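Multicopper oxidase (Arthrobacter sp. FB24, PDB 3GDC) probably oxidises phenolic and related substrates at a copper site and passes the electrons on to dioxygen, as laccases do. Local coordinates at residues V168-N173 against F182-G187; H141-L146 against V212-P217. All blocks are in the same frame, centred on the assembly; numbering follows the deposited sequence.

Contact 1 (V168-N173 against F182-G187); sequences VMNGYN and FYSVNG. With CA (calcium ion), chain H.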
ATOM      1  N   VAL A 168      -2.354  15.422  10.002  1.00 13.28           N
ATOM      2  CA  VAL A 168      -3.381  14.387  10.019  1.00 13.55           C
ATOM      3  C   VAL A 168      -4.231  14.520   8.747  1.00 13.65           C
ATOM      4  O   VAL A 168      -4.849  15.567   8.494  1.00 13.97           O
ATOM      5  CB  VAL A 168      -4.275  14.458  11.277  1.00 13.11           C
ATOM      6  CG1 VAL A 168      -5.309  13.336  11.256  1.00 14.88           C
ATOM      7  CG2 VAL A 168      -3.423  14.407  12.573  1.00 13.87           C
ATOM      8  N   MET A 169      -4.223  13.462   7.942  1.00 13.73           N
ATOM      9  CA  MET A 169      -4.949  13.436   6.674  1.00 14.34           C
ATOM     10  C   MET A 169      -6.316  12.822   6.909  1.00 14.34           C
ATOM     11  O   MET A 169      -6.417  11.692   7.405  1.00 14.18           O
ATOM     12  CB  MET A 169      -4.188  12.604   5.626  1.00 13.54           C
ATOM     13  CG  MET A 169      -2.773  13.056   5.343  1.00 14.02           C
ATOM     14  SD  MET A 169      -1.963  12.022   4.098  1.00 16.32           S
ATOM     15  CE  MET A 169      -1.807  10.460   4.993  1.00 15.84           C
ATOM     16  N   ASN A 170      -7.372  13.555   6.555  1.00 14.39           N
ATOM     17  CA  ASN A 170      -8.727  13.063   6.764  1.00 14.55           C
ATOM     18  C   ASN A 170      -9.646  13.317   5.570  1.00 15.40           C
ATOM     19  O   ASN A 170      -9.213  13.827   4.526  1.00 15.72           O
ATOM     20  CB  ASN A 170      -9.345  13.693   8.029  1.00 14.46           C
ATOM     21  CG  ASN A 170      -9.616  15.191   7.868  1.00 14.02           C
ATOM     22  OD1 ASN A 170      -9.368  15.754   6.804  1.00 15.53           O
ATOM     23  ND2 ASN A 170     -10.134  15.834   8.916  1.00 14.81           N
ATOM     24  N   GLY A 171     -10.911  12.950   5.752  1.00 15.74           N
ATOM     25  CA  GLY A 171     -11.942  13.153   4.743  1.00 16.54           C
ATOM     26  C   GLY A 171     -13.219  13.579   5.425  1.00 16.81           C
ATOM     27  O   GLY A 171     -13.431  13.300   6.613  1.00 16.66           O
ATOM     28  N   TYR A 172     -14.075  14.258   4.668  1.00 16.87           N
ATOM     29  CA  TYR A 172     -15.362  14.699   5.175  1.00 17.21           C
ATOM     30  C   TYR A 172     -16.473  14.155   4.305  1.00 17.91           C
ATOM     31  O   TYR A 172     -16.527  14.438   3.108  1.00 16.68           O
ATOM     32  CB  TYR A 172     -15.445  16.226   5.234  1.00 18.00           C
ATOM     33  CG  TYR A 172     -14.500  16.827   6.253  1.00 17.99           C
ATOM     34  CD1 TYR A 172     -14.755  16.700   7.623  1.00 18.62           C
ATOM     35  CD2 TYR A 172     -13.342  17.484   5.849  1.00 18.70           C
ATOM     36  CE1 TYR A 172     -13.885  17.233   8.566  1.00 18.05           C
ATOM     37  CE2 TYR A 172     -12.458  18.025   6.785  1.00 17.89           C
ATOM     38  CZ  TYR A 172     -12.746  17.889   8.147  1.00 18.22           C
ATOM     39  OH  TYR A 172     -11.896  18.393   9.092  1.00 17.61           O
ATOM     40  N   ASN A 173     -17.319  13.344   4.933  1.00 18.18           N
ATOM     41  CA  ASN A 173     -18.512  12.790   4.320  1.00 19.32           C
ATOM     42  C   ASN A 173     -19.683  13.690   4.704  1.00 19.99           C
ATOM     43  O   ASN A 173     -20.216  13.608   5.819  1.00 20.39           O
ATOM     44  CB  ASN A 173     -18.715  11.349   4.806  1.00 19.08           C
ATOM     45  CG  ASN A 173     -19.929  10.673   4.180  1.00 20.38           C
ATOM     46  OD1 ASN A 173     -20.688  11.291   3.423  1.00 19.03           O
ATOM     47  ND2 ASN A 173     -20.112   9.396   4.493  1.00 21.26           N
ATOM     48  N   PHE A 182     -15.027  15.999   0.670  1.00 17.79           N
ATOM     49  CA  PHE A 182     -13.821  16.814   0.829  1.00 17.29           C
ATOM     50  C   PHE A 182     -12.714  16.061   1.567  1.00 16.67           C
ATOM     51  O   PHE A 182     -12.965  15.054   2.239  1.00 15.97           O
ATOM     52  CB  PHE A 182     -14.123  18.117   1.576  1.00 18.75           C
ATOM     53  CG  PHE A 182     -15.152  18.977   0.891  1.00 19.48           C
ATOM     54  CD1 PHE A 182     -14.782  19.820  -0.153  1.00 22.08           C
ATOM     55  CD2 PHE A 182     -16.486  18.909   1.265  1.00 21.28           C
ATOM     56  CE1 PHE A 182     -15.743  20.604  -0.810  1.00 24.22           C
ATOM     57  CE2 PHE A 182     -17.452  19.689   0.611  1.00 23.24           C
ATOM     58  CZ  PHE A 182     -17.070  20.535  -0.422  1.00 22.56           C
ATOM     59  N   TYR A 183     -11.498  16.571   1.427  1.00 15.85           N
ATOM     60  CA  TYR A 183     -10.300  15.976   2.044  1.00 15.22           C
ATOM     61  C   TYR A 183      -9.458  17.084   2.626  1.00 14.99           C
ATOM     62  O   TYR A 183      -9.518  18.225   2.168  1.00 14.80           O
ATOM     63  CB  TYR A 183      -9.492  15.192   1.006  1.00 15.28           C
ATOM     64  CG  TYR A 183     -10.266  14.052   0.377  1.00 15.36           C
ATOM     65  CD1 TYR A 183     -10.151  12.758   0.867  1.00 16.20           C
ATOM     66  CD2 TYR A 183     -11.138  14.276  -0.703  1.00 15.03           C
ATOM     67  CE1 TYR A 183     -10.864  11.698   0.298  1.00 16.29           C
ATOM     68  CE2 TYR A 183     -11.863  13.231  -1.272  1.00 17.20           C
ATOM     69  CZ  TYR A 183     -11.722  11.942  -0.767  1.00 16.28           C
ATOM     70  OH  TYR A 183     -12.420  10.903  -1.335  1.00 17.34           O
ATOM     71  N   SER A 184      -8.683  16.786   3.664  1.00 14.62           N
ATOM     72  CA  SER A 184      -7.845  17.828   4.235  1.00 14.76           C
ATOM     73  C   SER A 184      -6.590  17.254   4.864  1.00 14.93           C
ATOM     74  O   SER A 184      -6.490  16.048   5.073  1.00 14.01           O
ATOM     75  CB  SER A 184      -8.629  18.673   5.259  1.00 15.32           C
ATOM     76  OG  SER A 184      -8.523  18.168   6.587  1.00 14.99           O
ATOM     77  N   VAL A 185      -5.625  18.138   5.104  1.00 15.15           N
ATOM     78  CA  VAL A 185      -4.607  17.890   6.111  1.00 15.69           C
ATOM     79  C   VAL A 185      -4.827  18.878   7.255  1.00 15.25           C
ATOM     80  O   VAL A 185      -4.895  20.096   7.049  1.00 15.12           O
ATOM     81  CB  VAL A 185      -3.159  17.917   5.550  1.00 16.46           C
ATOM     82  CG1 VAL A 185      -2.921  19.104   4.604  1.00 17.99           C
ATOM     83  CG2 VAL A 185      -2.140  17.937   6.696  1.00 17.89           C
ATOM     84  N   ASN A 186      -4.979  18.344   8.464  1.00 14.85           N
ATOM     85  CA  ASN A 186      -5.204  19.174   9.652  1.00 14.33           C
ATOM     86  C   ASN A 186      -6.507  19.968   9.746  1.00 14.84           C
ATOM     87  O   ASN A 186      -6.598  20.933  10.495  1.00 14.70           O
ATOM     88  CB  ASN A 186      -3.962  20.039   9.949  1.00 14.80           C
ATOM     89  CG  ASN A 186      -2.813  19.214  10.465  1.00 14.81           C
ATOM     90  OD1 ASN A 186      -2.977  18.019  10.733  1.00 15.20           O
ATOM     91  ND2 ASN A 186      -1.642  19.832  10.613  1.00 16.92           N
ATOM     92  N   GLY A 187      -7.524  19.544   8.999  1.00 15.18           N
ATOM     93  CA  GLY A 187      -8.885  19.967   9.282  1.00 15.55           C
ATOM     94  C   GLY A 187      -9.645  20.717   8.210  1.00 15.96           C
ATOM     95  O   GLY A 187     -10.864  20.567   8.121  1.00 15.80           O
TER
HETATM   96 CA    CA H 401     -20.845  11.217   1.006  1.00 24.63          CA
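Tyr172 and Phe182 face each other at the calcium end of a β hairpin whose antiparallel strands, 163-172 and 182-185, form one margin of a six-strand sheet. Asn170 and Ser184 exchange backbone hydrogen bonds farther along, and Gly171 faces Tyr183 at a non-hydrogen-bonded position. There the strands draw close, with 4.2 Å between Gly171 CA and Tyr183 CA, and the lack of a side chain suits this spacing, since a CB would come up against Phe182 O and Tyr183 CD1 on a face where Leu213 already packs on Gly171. The packing is tightest on the face bearing Tyr172 and Ser184. With CG anti to the carbonyl carbon (chi1 -67°), the Tyr172 ring swings along the partner strand, where Phe54 meets it edge-to-face, and its OH reaches past Ser184 to donate to Gly187 O at 2.6 Å, close to the ring plane. Gly187 N in turn binds Ser184 OG at 3.0 Å, an ST motif that curls the chain as it leaves the strand. Positive phi angles at Asn186 and Gly187 help to make this bend; the values at Gly187 would jam a side chain against the preceding carbonyl. A phenylalanine in place of Tyr172 would probably keep the ring packing but leave Gly187 O without its hydroxyl donor, so that the bend would be held less firmly. The calcium end is looser: Phe182 and Asn173 are partly exposed, and the Phe182 ring leads away from Tyr172, leaving their CB atoms to touch at 4.3 Å. Beyond them Asn173 OD1 binds the calcium ion at 2.4 Å, with Asp175, Gly176, Asp179 and Glu181. At the other end Asn186 extends the pairing twice over: its backbone N donates to Val168 O, and its side-chain OD1 accepts from Val168 N at 2.8 Å, almost straight at 173°.

Contact 2 (H141-L146 against V212-P217); sequences HIAKGL and VLEYDP. With CU (copper (II) ion), chain D.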
ATOM      1  N   HIS A 141     -18.303   7.167  13.726  1.00 20.79           N
ATOM      2  CA  HIS A 141     -17.641   7.555  14.976  1.00 20.23           C
ATOM      3  C   HIS A 141     -16.201   8.021  14.767  1.00 20.29           C
ATOM      4  O   HIS A 141     -15.740   8.908  15.478  1.00 21.62           O
ATOM      5  CB  HIS A 141     -17.773   6.465  16.042  1.00 19.91           C
ATOM      6  CG  HIS A 141     -19.113   6.458  16.707  1.00 18.73           C
ATOM      7  ND1 HIS A 141     -19.381   7.188  17.846  1.00 18.71           N
ATOM      8  CD2 HIS A 141     -20.275   5.852  16.366  1.00 17.51           C
ATOM      9  CE1 HIS A 141     -20.644   7.010  18.194  1.00 19.41           C
ATOM     10  NE2 HIS A 141     -21.210   6.207  17.308  1.00 18.58           N
ATOM     11  N   ILE A 142     -15.519   7.470  13.769  1.00 19.94           N
ATOM     12  CA  ILE A 142     -14.199   7.989  13.389  1.00 19.12           C
ATOM     13  C   ILE A 142     -14.379   9.168  12.414  1.00 18.37           C
ATOM     14  O   ILE A 142     -13.803  10.247  12.611  1.00 17.56           O
ATOM     15  CB  ILE A 142     -13.283   6.896  12.780  1.00 19.27           C
ATOM     16  CG1 ILE A 142     -13.031   5.767  13.799  1.00 20.27           C
ATOM     17  CG2 ILE A 142     -11.930   7.487  12.339  1.00 20.40           C
ATOM     18  CD1 ILE A 142     -12.320   4.544  13.210  1.00 20.83           C
ATOM     19  N   ALA A 143     -15.198   8.965  11.387  1.00 17.28           N
ATOM     20  CA  ALA A 143     -15.335   9.951  10.296  1.00 16.94           C
ATOM     21  C   ALA A 143     -15.917  11.303  10.727  1.00 16.73           C
ATOM     22  O   ALA A 143     -15.608  12.342  10.120  1.00 16.97           O
ATOM     23  CB  ALA A 143     -16.156   9.363   9.145  1.00 16.79           C
ATOM     24  N   LYS A 144     -16.743  11.302  11.770  1.00 16.33           N
ATOM     25  CA  LYS A 144     -17.315  12.551  12.272  1.00 16.54           C
ATOM     26  C   LYS A 144     -16.316  13.452  12.995  1.00 15.37           C
ATOM     27  O   LYS A 144     -16.619  14.605  13.283  1.00 15.64           O
ATOM     28  CB  LYS A 144     -18.573  12.308  13.120  1.00 17.45           C
ATOM     29  CG  LYS A 144     -19.740  11.701  12.337  1.00 20.20           C
ATOM     30  CD  LYS A 144     -20.735  12.737  11.875  1.00 25.83           C
ATOM     31  CE  LYS A 144     -21.660  13.158  13.001  1.00 25.91           C
ATOM     32  NZ  LYS A 144     -22.644  14.178  12.534  1.00 28.88           N
ATOM     33  N   GLY A 145     -15.119  12.941  13.280  1.00 14.55           N
ATOM     34  CA  GLY A 145     -14.038  13.797  13.725  1.00 13.89           C
ATOM     35  C   GLY A 145     -13.272  13.327  14.949  1.00 13.00           C
ATOM     36  O   GLY A 145     -12.316  13.986  15.362  1.00 13.17           O
ATOM     37  N   LEU A 146     -13.682  12.193  15.519  1.00 13.00           N
ATOM     38  CA  LEU A 146     -13.090  11.711  16.777  1.00 12.32           C
ATOM     39  C   LEU A 146     -11.767  10.962  16.574  1.00 11.91           C
ATOM     40  O   LEU A 146     -11.714   9.729  16.597  1.00 11.13           O
ATOM     41  CB  LEU A 146     -14.097  10.870  17.584  1.00 12.96           C
ATOM     42  CG  LEU A 146     -15.325  11.635  18.080  1.00 12.76           C
ATOM     43  CD1 LEU A 146     -16.336  10.652  18.655  1.00 14.96           C
ATOM     44  CD2 LEU A 146     -14.977  12.716  19.112  1.00 15.30           C
ATOM     45  N   VAL A 212      -6.072   9.111   8.883  1.00 13.10           N
ATOM     46  CA  VAL A 212      -7.350   8.668   9.469  1.00 14.07           C
ATOM     47  C   VAL A 212      -8.495   8.571   8.446  1.00 14.24           C
ATOM     48  O   VAL A 212      -9.643   8.343   8.809  1.00 14.59           O
ATOM     49  CB  VAL A 212      -7.783   9.532  10.665  1.00 13.71           C
ATOM     50  CG1 VAL A 212      -6.700   9.556  11.722  1.00 15.05           C
ATOM     51  CG2 VAL A 212      -8.126  10.959  10.208  1.00 14.57           C
ATOM     52  N   LEU A 213      -8.170   8.744   7.166  1.00 15.29           N
ATOM     53  CA  LEU A 213      -9.193   8.783   6.133  1.00 15.16           C
ATOM     54  C   LEU A 213     -10.110   7.556   6.152  1.00 15.57           C
ATOM     55  O   LEU A 213      -9.657   6.420   6.062  1.00 14.96           O
ATOM     56  CB  LEU A 213      -8.546   8.965   4.752  1.00 15.05           C
ATOM     57  CG  LEU A 213      -9.472   8.951   3.539  1.00 16.21           C
ATOM     58  CD1 LEU A 213     -10.450  10.125   3.594  1.00 16.06           C
ATOM     59  CD2 LEU A 213      -8.588   9.028   2.299  1.00 15.49           C
ATOM     60  N   GLU A 214     -11.402   7.807   6.294  1.00 16.81           N
ATOM     61  CA  GLU A 214     -12.395   6.750   6.277  1.00 18.26           C
ATOM     62  C   GLU A 214     -12.933   6.574   4.849  1.00 19.30           C
ATOM     63  O   GLU A 214     -12.795   7.482   4.005  1.00 19.39           O
ATOM     64  CB  GLU A 214     -13.526   7.083   7.268  1.00 19.11           C
ATOM     65  CG  GLU A 214     -14.587   5.991   7.440  1.00 20.95           C
ATOM     66  CD  GLU A 214     -13.967   4.647   7.794  1.00 23.38           C
ATOM     67  OE1 GLU A 214     -13.671   4.447   8.992  1.00 24.38           O
ATOM     68  OE2 GLU A 214     -13.747   3.819   6.871  1.00 24.86           O
ATOM     69  N   TYR A 215     -13.499   5.391   4.585  1.00 19.50           N
ATOM     70  CA  TYR A 215     -14.194   5.051   3.323  1.00 20.24           C
ATOM     71  C   TYR A 215     -13.236   4.692   2.176  1.00 20.29           C
ATOM     72  O   TYR A 215     -13.315   3.590   1.617  1.00 20.99           O
ATOM     73  CB  TYR A 215     -15.225   6.131   2.926  1.00 20.46           C
ATOM     74  CG  TYR A 215     -16.227   6.454   4.026  1.00 20.93           C
ATOM     75  CD1 TYR A 215     -17.182   5.519   4.422  1.00 21.36           C
ATOM     76  CD2 TYR A 215     -16.217   7.696   4.665  1.00 21.09           C
ATOM     77  CE1 TYR A 215     -18.088   5.806   5.437  1.00 22.24           C
ATOM     78  CE2 TYR A 215     -17.123   7.991   5.687  1.00 22.51           C
ATOM     79  CZ  TYR A 215     -18.056   7.044   6.060  1.00 21.24           C
ATOM     80  OH  TYR A 215     -18.960   7.328   7.064  1.00 24.62           O
ATOM     81  N   ASP A 216     -12.335   5.609   1.831  1.00 19.80           N
ATOM     82  CA  ASP A 216     -11.302   5.342   0.827  1.00 20.25           C
ATOM     83  C   ASP A 216     -10.201   4.461   1.427  1.00 19.94           C
ATOM     84  O   ASP A 216      -9.719   4.746   2.522  1.00 19.98           O
ATOM     85  CB  ASP A 216     -10.706   6.654   0.320  1.00 20.87           C
ATOM     86  CG  ASP A 216     -11.722   7.514  -0.420  1.00 21.46           C
ATOM     87  OD1 ASP A 216     -12.128   7.125  -1.541  1.00 24.10           O
ATOM     88  OD2 ASP A 216     -12.095   8.584   0.108  1.00 21.75           O
ATOM     89  N   PRO A 217      -9.795   3.392   0.717  1.00 19.59           N
ATOM     90  CA  PRO A 217      -8.869   2.431   1.331  1.00 19.03           C
ATOM     91  C   PRO A 217      -7.423   2.910   1.528  1.00 18.65           C
ATOM     92  O   PRO A 217      -6.716   2.366   2.374  1.00 18.58           O
ATOM     93  CB  PRO A 217      -8.908   1.236   0.368  1.00 19.05           C
ATOM     94  CG  PRO A 217      -9.291   1.828  -0.956  1.00 19.43           C
ATOM     95  CD  PRO A 217     -10.180   3.002  -0.658  1.00 19.77           C
TER
HETATM   96 CU    CU D 301     -17.857   7.857  19.215  1.00 24.54          CU
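The ring of Tyr215 has Glu214 CG over the centre of one face, 3.5 Å above its plane, while Ala143 CB comes in obliquely and touches CE2 of Tyr215 at 3.8 Å. The same methyl meets Glu214 CB at 4.0 Å, so one small side chain lets the helix come up against both residues. Glu214 runs with CG anti to its own nitrogen (chi1 -175°) and then bends at chi2, which brings the carboxylate back to the loop: OE2 takes the N-H of Tyr215 at 2.8 Å on its anti side, 26° out of the carboxylate plane. The other oxygen, OE1, accepts from Thr273 of the second subunit, a partner that ties this buried acid to the assembly. The second flat group, the imidazole of His141, lies on the far side of the helix and binds copper through ND1 at 2.2 Å. His88 and Cys133 complete this set of ligands, the pattern of a type 1 copper site, and Leu146 CD1 stands 3.2 Å from the copper. Gly145, with positive phi, turns the chain out of the helix toward that leucine. The contact thus sets helix 138-143 against the loop joining strands 205-211 and 218-223, while Val212 and Ile142 both pack on Tyr147 of strand 147-153.

Both contacts are largely buried, their centres about 9 Å apart, but they join different elements. Contact 1 pairs neighbouring strands within one domain and depends on backbone hydrogen bonds; contact 2 brings together residues far apart in sequence, from the two multicopper oxidase domains, which are probably cupredoxin-like, through a small apolar touch. Two probable hydrogen bonds couple them: Met169 O takes Val212 N at 3.0 Å, and Tyr183 OH lies 2.8 Å from Asp216 OD2. Leu213 CD1 also packs on Gly171 CA. The metals differ likewise: contact 1 ends at calcium, bound by oxygen ligands around the hairpin loop, whereas contact 2 supplies one ligand, His141, to a copper held by nitrogen and sulfur, and it alone reaches a second subunit.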